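Local atomic coordinates of Ceg4 (Legionella pneumophila subsp. pneumophila, PDB entry 6AOK), a protein that acts as a HAD-like phosphotyrosine phosphatase, a bacterial effector that attenuates activation of MAPK pathways in the eukaryotic host. Residues R158-P169 and K182-R193. Residues are numbered along the deposited sequence; the frame is centred on the assembly and turned at random.
Sequences RANRVYILDDSP and KGYNEEEIRGYR. With MG (magnesium ion), chain B.
Tyr184 is held between Val162 and Arg158. Val162 CG2 sits over the centre of one ring face, 3.6 Å from the centroid, a CH-pi contact. The Arg158 guanidinium stacks on the opposite face, planes 11° apart, as a cation-pi pair. Arg158 sets CG anti to its N (chi1 163°), and bends at chi2 and chi3 bring the guanidinium back over the ring. Its NH2 also donates in plane to Lys182 O (2.6 Å). The backbone N of Ala159 donates to Tyr184 OH almost straight, at 2.9 Å, and so fixes the phenol end.

Beyond this, strands 161-165 and 189-192 pair in parallel. The ladder starts with Val162 N to Glu188 O and ends with Asp166 N to Tyr192 O. Arg190 CB lies over the Tyr163 ring face, and Tyr163 CE2 meets the Tyr192 ring at its edge. One water joins the two tyrosine hydroxyls. In one of its two conformers, Arg161 stacks on the Arg190 guanidinium; for the other this is doubtful.

Helix 169-180 completes the beta-alpha-beta unit at the sheet edge of this HAD-like phosphatase domain. Asp167 OD1 binds magnesium at 2.1 Å, with Asp18 OD2, the backbone O of Asp20 and three waters. Asp166 OD1 accepts from Ser168 N in an Asx turn and from a metal-bound water; Lys144 pairs with OD2. Just past the edge strand, Arg193 NH2 gives Asp167 O one oblique bond (3.1 Å) from above the carbonyl plane, and also bonds Asn195. Arg193 thus probably helps to place the metal-binding residue.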
ATOM      1  N   ARG A 158       1.977   6.040  19.832  1.00 39.26           N
ATOM      2  CA  ARG A 158       1.126   7.071  19.242  1.00 38.47           C
ATOM      3  C   ARG A 158       1.877   7.864  18.174  1.00 33.53           C
ATOM      4  O   ARG A 158       3.055   8.203  18.327  1.00 35.37           O
ATOM      5  CB  ARG A 158       0.634   7.999  20.358  1.00 44.55           C
ATOM      6  CG  ARG A 158       0.087   9.331  19.926  1.00 47.57           C
ATOM      7  CD  ARG A 158      -1.011   9.745  20.886  1.00 52.77           C
ATOM      8  NE  ARG A 158      -2.139   8.835  20.773  1.00 54.21           N
ATOM      9  CZ  ARG A 158      -3.277   9.142  20.164  1.00 55.54           C
ATOM     10  NH1 ARG A 158      -3.451  10.353  19.652  1.00 56.69           N
ATOM     11  NH2 ARG A 158      -4.251   8.246  20.086  1.00 55.16           N
ATOM     12  N   ALA A 159       1.187   8.148  17.084  1.00 26.47           N
ATOM     13  CA  ALA A 159       1.802   8.843  15.964  1.00 25.33           C
ATOM     14  C   ALA A 159       1.834  10.351  16.220  1.00 26.08           C
ATOM     15  O   ALA A 159       0.941  10.912  16.868  1.00 27.36           O
ATOM     16  CB  ALA A 159       1.014   8.572  14.669  1.00 20.13           C
ATOM     17  N   ASN A 160       2.884  10.997  15.732  1.00 24.09           N
ATOM     18  CA  ASN A 160       2.827  12.439  15.537  1.00 26.11           C
ATOM     19  C   ASN A 160       2.049  12.785  14.267  1.00 24.84           C
ATOM     20  O   ASN A 160       1.429  13.848  14.182  1.00 23.76           O
ATOM     21  CB  ASN A 160       4.253  13.022  15.487  1.00 31.00           C
ATOM     22  CG  ASN A 160       5.041  12.741  16.756  1.00 37.17           C
ATOM     23  OD1 ASN A 160       5.662  11.681  16.918  1.00 37.21           O
ATOM     24  ND2 ASN A 160       4.997  13.684  17.680  1.00 43.13           N
ATOM     25  N   ARG A 161       1.996  11.870  13.313  1.00 21.98           N
ATOM     26  CA  ARG A 161       1.289  12.106  12.065  0.53 21.84           C
ATOM     27  C   ARG A 161       0.673  10.806  11.584  1.00 19.20           C
ATOM     28  O   ARG A 161       1.335   9.765  11.613  1.00 17.16           O
ATOM     29  CB  ARG A 161       2.248  12.652  11.009  0.53 24.62           C
ATOM     30  CG  ARG A 161       1.560  13.196   9.789  0.53 26.42           C
ATOM     31  CD  ARG A 161       2.163  14.554   9.398  0.53 29.74           C
ATOM     32  NE  ARG A 161       2.613  15.381  10.516  0.53 33.21           N
ATOM     33  CZ  ARG A 161       1.812  15.915  11.429  0.53 34.14           C
ATOM     34  NH1 ARG A 161       0.514  15.661  11.383  0.53 32.78           N
ATOM     35  NH2 ARG A 161       2.310  16.671  12.399  0.53 35.22           N
ATOM     36  N   VAL A 162      -0.582  10.868  11.141  1.00 15.32           N
ATOM     37  CA  VAL A 162      -1.255   9.719  10.543  1.00 13.85           C
ATOM     38  C   VAL A 162      -1.642  10.119   9.139  1.00 16.36           C
ATOM     39  O   VAL A 162      -2.364  11.109   8.966  1.00 18.84           O
ATOM     40  CB  VAL A 162      -2.504   9.290  11.344  1.00 13.53           C
ATOM     41  CG1 VAL A 162      -3.181   8.078  10.660  1.00 13.12           C
ATOM     42  CG2 VAL A 162      -2.142   9.037  12.868  1.00 14.80           C
ATOM     43  N   TYR A 163      -1.166   9.356   8.135  1.00 12.42           N
ATOM     44  CA  TYR A 163      -1.561   9.531   6.729  1.00 13.37           C
ATOM     45  C   TYR A 163      -2.727   8.610   6.396  1.00 14.65           C
ATOM     46  O   TYR A 163      -2.735   7.438   6.804  1.00 15.09           O
ATOM     47  CB  TYR A 163      -0.418   9.189   5.785  1.00 15.27           C
ATOM     48  CG  TYR A 163       0.517  10.353   5.636  1.00 16.95           C
ATOM     49  CD1 TYR A 163       1.412  10.659   6.632  1.00 19.15           C
ATOM     50  CD2 TYR A 163       0.495  11.138   4.510  1.00 18.64           C
ATOM     51  CE1 TYR A 163       2.262  11.718   6.500  1.00 21.41           C
ATOM     52  CE2 TYR A 163       1.326  12.200   4.376  1.00 20.19           C
ATOM     53  CZ  TYR A 163       2.228  12.495   5.381  1.00 23.25           C
ATOM     54  OH  TYR A 163       3.088  13.598   5.273  1.00 23.94           O
ATOM     55  N   ILE A 164      -3.705   9.143   5.654  1.00 14.34           N
ATOM     56  CA  ILE A 164      -4.838   8.367   5.146  1.00 13.68           C
ATOM     57  C   ILE A 164      -4.973   8.652   3.663  1.00 15.06           C
ATOM     58  O   ILE A 164      -5.166   9.808   3.280  1.00 14.18           O
ATOM     59  CB  ILE A 164      -6.151   8.714   5.848  1.00 11.78           C
ATOM     60  CG1 ILE A 164      -5.947   8.666   7.368  1.00 15.42           C
ATOM     61  CG2 ILE A 164      -7.241   7.735   5.383  1.00 10.48           C
ATOM     62  CD1 ILE A 164      -7.066   9.409   8.182  1.00 15.93           C
ATOM     63  N   LEU A 165      -4.857   7.605   2.834  1.00 14.75           N
ATOM     64  CA  LEU A 165      -4.881   7.771   1.383  1.00 13.56           C
ATOM     65  C   LEU A 165      -5.869   6.786   0.819  1.00 12.86           C
ATOM     66  O   LEU A 165      -5.752   5.581   1.086  1.00 13.42           O
ATOM     67  CB  LEU A 165      -3.505   7.521   0.760  1.00 14.01           C
ATOM     68  CG  LEU A 165      -2.481   8.486   1.338  1.00 17.02           C
ATOM     69  CD1 LEU A 165      -1.608   7.714   2.298  1.00 20.35           C
ATOM     70  CD2 LEU A 165      -1.650   9.181   0.265  1.00 18.63           C
ATOM     71  N   ASP A 166      -6.836   7.273   0.045  1.00 10.63           N
ATOM     72  CA  ASP A 166      -7.770   6.334  -0.596  1.00 10.85           C
ATOM     73  C   ASP A 166      -8.458   7.025  -1.766  1.00 11.94           C
ATOM     74  O   ASP A 166      -8.864   8.188  -1.659  1.00 12.43           O
ATOM     75  CB  ASP A 166      -8.816   5.804   0.407  1.00 13.62           C
ATOM     76  CG  ASP A 166      -9.377   4.445   0.021  1.00 15.54           C
ATOM     77  OD1 ASP A 166      -9.770   4.284  -1.156  1.00 15.56           O
ATOM     78  OD2 ASP A 166      -9.454   3.525   0.903  1.00 16.17           O
ATOM     79  N   ASP A 167      -8.595   6.307  -2.884  1.00 12.62           N
ATOM     80  CA  ASP A 167      -9.344   6.904  -3.978  1.00 14.00           C
ATOM     81  C   ASP A 167     -10.851   6.720  -3.853  1.00 15.35           C
ATOM     82  O   ASP A 167     -11.587   7.370  -4.591  1.00 15.95           O
ATOM     83  CB  ASP A 167      -8.874   6.356  -5.360  1.00 15.03           C
ATOM     84  CG  ASP A 167      -9.122   4.838  -5.519  1.00 19.33           C
ATOM     85  OD1 ASP A 167      -8.671   4.044  -4.653  1.00 18.24           O
ATOM     86  OD2 ASP A 167      -9.798   4.406  -6.490  1.00 20.49           O
ATOM     87  N   SER A 168     -11.322   5.857  -2.979  1.00 13.80           N
ATOM     88  CA  SER A 168     -12.747   5.676  -2.798  1.00 14.53           C
ATOM     89  C   SER A 168     -13.252   6.591  -1.683  1.00 14.56           C
ATOM     90  O   SER A 168     -12.827   6.437  -0.544  1.00 13.22           O
ATOM     91  CB  SER A 168     -13.038   4.216  -2.440  1.00 16.28           C
ATOM     92  OG  SER A 168     -14.248   4.119  -1.710  1.00 19.89           O
ATOM     93  N   PRO A 169     -14.186   7.497  -1.939  1.00 17.01           N
ATOM     94  CA  PRO A 169     -14.671   8.371  -0.834  1.00 16.91           C
ATOM     95  C   PRO A 169     -15.259   7.621   0.358  1.00 16.27           C
ATOM     96  O   PRO A 169     -15.034   8.013   1.513  1.00 15.03           O
ATOM     97  CB  PRO A 169     -15.741   9.226  -1.526  1.00 18.94           C
ATOM     98  CG  PRO A 169     -15.351   9.223  -2.956  1.00 21.78           C
ATOM     99  CD  PRO A 169     -14.747   7.860  -3.241  1.00 19.06           C
ATOM    100  N   LYS A 182      -9.771   7.340  17.443  1.00 16.72           N
ATOM    101  CA  LYS A 182      -8.634   6.971  18.278  1.00 18.87           C
ATOM    102  C   LYS A 182      -7.874   8.202  18.781  1.00 20.87           C
ATOM    103  O   LYS A 182      -6.726   8.092  19.234  1.00 22.45           O
ATOM    104  CB  LYS A 182      -7.718   6.018  17.523  1.00 16.61           C
ATOM    105  CG  LYS A 182      -8.323   4.614  17.369  1.00 16.17           C
ATOM    106  CD  LYS A 182      -8.358   3.861  18.744  1.00 19.22           C
ATOM    107  CE  LYS A 182      -9.367   2.682  18.760  1.00 20.89           C
ATOM    108  NZ  LYS A 182     -10.785   3.215  18.913  1.00 21.75           N
ATOM    109  N   GLY A 183      -8.523   9.368  18.782  1.00 19.41           N
ATOM    110  CA  GLY A 183      -7.979  10.528  19.450  1.00 21.06           C
ATOM    111  C   GLY A 183      -7.107  11.434  18.610  1.00 20.73           C
ATOM    112  O   GLY A 183      -6.636  12.434  19.115  1.00 24.28           O
ATOM    113  N   TYR A 184      -6.889  11.142  17.342  1.00 20.15           N
ATOM    114  CA  TYR A 184      -6.083  12.023  16.513  1.00 21.47           C
ATOM    115  C   TYR A 184      -6.921  13.185  16.000  1.00 27.14           C
ATOM    116  O   TYR A 184      -8.085  13.008  15.641  1.00 26.00           O
ATOM    117  CB  TYR A 184      -5.521  11.228  15.326  1.00 17.05           C
ATOM    118  CG  TYR A 184      -4.489  10.184  15.782  1.00 17.18           C
ATOM    119  CD1 TYR A 184      -3.184  10.553  16.030  1.00 18.26           C
ATOM    120  CD2 TYR A 184      -4.855   8.854  15.995  1.00 20.79           C
ATOM    121  CE1 TYR A 184      -2.255   9.637  16.455  1.00 18.75           C
ATOM    122  CE2 TYR A 184      -3.922   7.928  16.426  1.00 21.73           C
ATOM    123  CZ  TYR A 184      -2.622   8.341  16.658  1.00 21.70           C
ATOM    124  OH  TYR A 184      -1.673   7.456  17.113  1.00 23.28           O
ATOM    125  N   ASN A 185      -6.304  14.365  15.950  0.64 32.99           N
ATOM    126  CA  ASN A 185      -6.940  15.602  15.526  0.64 36.40           C
ATOM    127  C   ASN A 185      -6.314  16.112  14.234  0.64 36.42           C
ATOM    128  O   ASN A 185      -5.304  15.585  13.745  0.64 34.62           O
ATOM    129  CB  ASN A 185      -6.852  16.667  16.624  0.64 40.50           C
ATOM    130  CG  ASN A 185      -5.462  16.820  17.183  0.64 43.29           C
ATOM    131  OD1 ASN A 185      -4.465  16.698  16.460  0.64 43.81           O
ATOM    132  ND2 ASN A 185      -5.377  17.107  18.472  0.64 44.85           N
ATOM    133  N   GLU A 186      -6.923  17.181  13.702  1.00 37.79           N
ATOM    134  CA  GLU A 186      -6.717  17.555  12.307  1.00 36.51           C
ATOM    135  C   GLU A 186      -5.255  17.776  11.960  1.00 31.55           C
ATOM    136  O   GLU A 186      -4.811  17.353  10.903  1.00 31.84           O
ATOM    137  CB  GLU A 186      -7.531  18.802  11.998  1.00 39.70           C
ATOM    138  CG  GLU A 186      -7.358  19.290  10.613  1.00 39.34           C
ATOM    139  CD  GLU A 186      -7.863  20.699  10.473  1.00 40.65           C
ATOM    140  OE1 GLU A 186      -7.754  21.505  11.468  1.00 39.52           O
ATOM    141  OE2 GLU A 186      -8.343  20.966   9.350  1.00 41.10           O
ATOM    142  N   GLU A 187      -4.490  18.419  12.832  1.00 32.79           N
ATOM    143  CA  GLU A 187      -3.102  18.673  12.540  1.00 36.38           C
ATOM    144  C   GLU A 187      -2.246  17.437  12.618  1.00 33.08           C
ATOM    145  O   GLU A 187      -1.150  17.425  12.207  1.00 32.96           O
ATOM    146  CB  GLU A 187      -2.486  19.772  13.416  1.00 45.72           C
ATOM    147  CG  GLU A 187      -2.022  19.400  14.812  1.00 52.93           C
ATOM    148  CD  GLU A 187      -2.981  19.891  15.886  1.00 60.43           C
ATOM    149  OE1 GLU A 187      -2.545  20.177  17.016  1.00 65.32           O
ATOM    150  OE2 GLU A 187      -4.188  20.029  15.612  1.00 61.67           O
ATOM    151  N   GLU A 188      -2.759  16.378  13.234  1.00 28.53           N
ATOM    152  CA  GLU A 188      -2.045  15.118  13.233  1.00 25.28           C
ATOM    153  C   GLU A 188      -2.375  14.280  12.018  1.00 23.47           C
ATOM    154  O   GLU A 188      -1.613  13.373  11.685  1.00 26.14           O
ATOM    155  CB  GLU A 188      -2.368  14.333  14.498  1.00 29.18           C
ATOM    156  CG  GLU A 188      -1.648  14.865  15.708  1.00 34.98           C
ATOM    157  CD  GLU A 188      -2.334  14.488  17.001  1.00 40.40           C
ATOM    158  OE1 GLU A 188      -3.584  14.319  17.007  1.00 40.53           O
ATOM    159  OE2 GLU A 188      -1.623  14.395  18.028  1.00 44.77           O
ATOM    160  N   ILE A 189      -3.455  14.599  11.324  1.00 19.75           N
ATOM    161  CA  ILE A 189      -3.944  13.789  10.206  1.00 18.50           C
ATOM    162  C   ILE A 189      -3.599  14.468   8.886  1.00 17.59           C
ATOM    163  O   ILE A 189      -3.885  15.654   8.699  1.00 17.16           O
ATOM    164  CB  ILE A 189      -5.459  13.584  10.305  1.00 19.82           C
ATOM    165  CG1 ILE A 189      -5.821  12.872  11.608  1.00 19.90           C
ATOM    166  CG2 ILE A 189      -5.989  12.826   9.075  1.00 20.96           C
ATOM    167  CD1 ILE A 189      -7.277  12.974  12.008  1.00 21.71           C
ATOM    168  N   ARG A 190      -3.025  13.708   7.959  1.00 14.70           N
ATOM    169  CA  ARG A 190      -2.796  14.159   6.593  1.00 20.27           C
ATOM    170  C   ARG A 190      -3.619  13.217   5.723  1.00 16.70           C
ATOM    171  O   ARG A 190      -3.188  12.081   5.467  1.00 13.66           O
ATOM    172  CB  ARG A 190      -1.313  14.087   6.219  1.00 24.32           C
ATOM    173  CG  ARG A 190      -0.371  14.969   7.075  1.00 29.77           C
ATOM    174  CD  ARG A 190      -0.459  16.422   6.680  1.00 36.26           C
ATOM    175  NE  ARG A 190       0.603  17.220   7.300  1.00 43.85           N
ATOM    176  CZ  ARG A 190       0.507  17.810   8.496  1.00 51.05           C
ATOM    177  NH1 ARG A 190      -0.622  17.698   9.212  1.00 52.09           N
ATOM    178  NH2 ARG A 190       1.530  18.533   8.975  1.00 53.27           N
ATOM    179  N   GLY A 191      -4.790  13.674   5.288  1.00 14.46           N
ATOM    180  CA  GLY A 191      -5.721  12.832   4.557  1.00 14.92           C
ATOM    181  C   GLY A 191      -5.754  13.254   3.105  1.00 17.74           C
ATOM    182  O   GLY A 191      -5.845  14.444   2.787  1.00 17.04           O
ATOM    183  N   TYR A 192      -5.681  12.267   2.209  1.00 12.67           N
ATOM    184  CA  TYR A 192      -5.736  12.527   0.781  1.00 13.35           C
ATOM    185  C   TYR A 192      -6.747  11.583   0.153  1.00 12.95           C
ATOM    186  O   TYR A 192      -6.574  10.359   0.181  1.00 12.02           O
ATOM    187  CB  TYR A 192      -4.360  12.340   0.133  1.00 17.71           C
ATOM    188  CG  TYR A 192      -3.330  13.202   0.778  1.00 18.34           C
ATOM    189  CD1 TYR A 192      -3.195  14.550   0.427  1.00 20.26           C
ATOM    190  CD2 TYR A 192      -2.536  12.692   1.803  1.00 21.57           C
ATOM    191  CE1 TYR A 192      -2.287  15.351   1.030  1.00 22.09           C
ATOM    192  CE2 TYR A 192      -1.590  13.514   2.437  1.00 23.21           C
ATOM    193  CZ  TYR A 192      -1.480  14.829   2.020  1.00 23.52           C
ATOM    194  OH  TYR A 192      -0.582  15.640   2.621  1.00 27.71           O
ATOM    195  N   ARG A 193      -7.749  12.160  -0.449  1.00 14.97           N
ATOM    196  CA  ARG A 193      -8.783  11.451  -1.189  1.00 15.33           C
ATOM    197  C   ARG A 193      -8.653  11.990  -2.609  1.00 15.53           C
ATOM    198  O   ARG A 193      -9.144  13.075  -2.918  1.00 16.99           O
ATOM    199  CB  ARG A 193     -10.167  11.758  -0.622  1.00 14.62           C
ATOM    200  CG  ARG A 193     -11.174  10.633  -0.796  1.00 15.80           C
ATOM    201  CD  ARG A 193     -11.377  10.294  -2.263  1.00 15.30           C
ATOM    202  NE  ARG A 193     -11.967  11.406  -3.004  1.00 17.41           N
ATOM    203  CZ  ARG A 193     -12.121  11.425  -4.324  1.00 21.59           C
ATOM    204  NH1 ARG A 193     -12.668  12.479  -4.914  1.00 26.34           N
ATOM    205  NH2 ARG A 193     -11.729  10.391  -5.055  1.00 21.99           N
TER
HETATM  206 MG    MG B 301      -8.709   1.964  -4.374  1.00 12.68          MG
HETATM  207  O   HOH W   1       2.147  15.257   3.397  1.00 32.85           O
HETATM  208  O   HOH W   2     -10.217   2.365  -2.962  1.00 13.56           O
HETATM  209  O   HOH W   3     -10.033   1.977  -6.020  1.00 14.13           O
HETATM  210  O   HOH W   4      -9.174   0.016  -3.959  1.00 12.78           O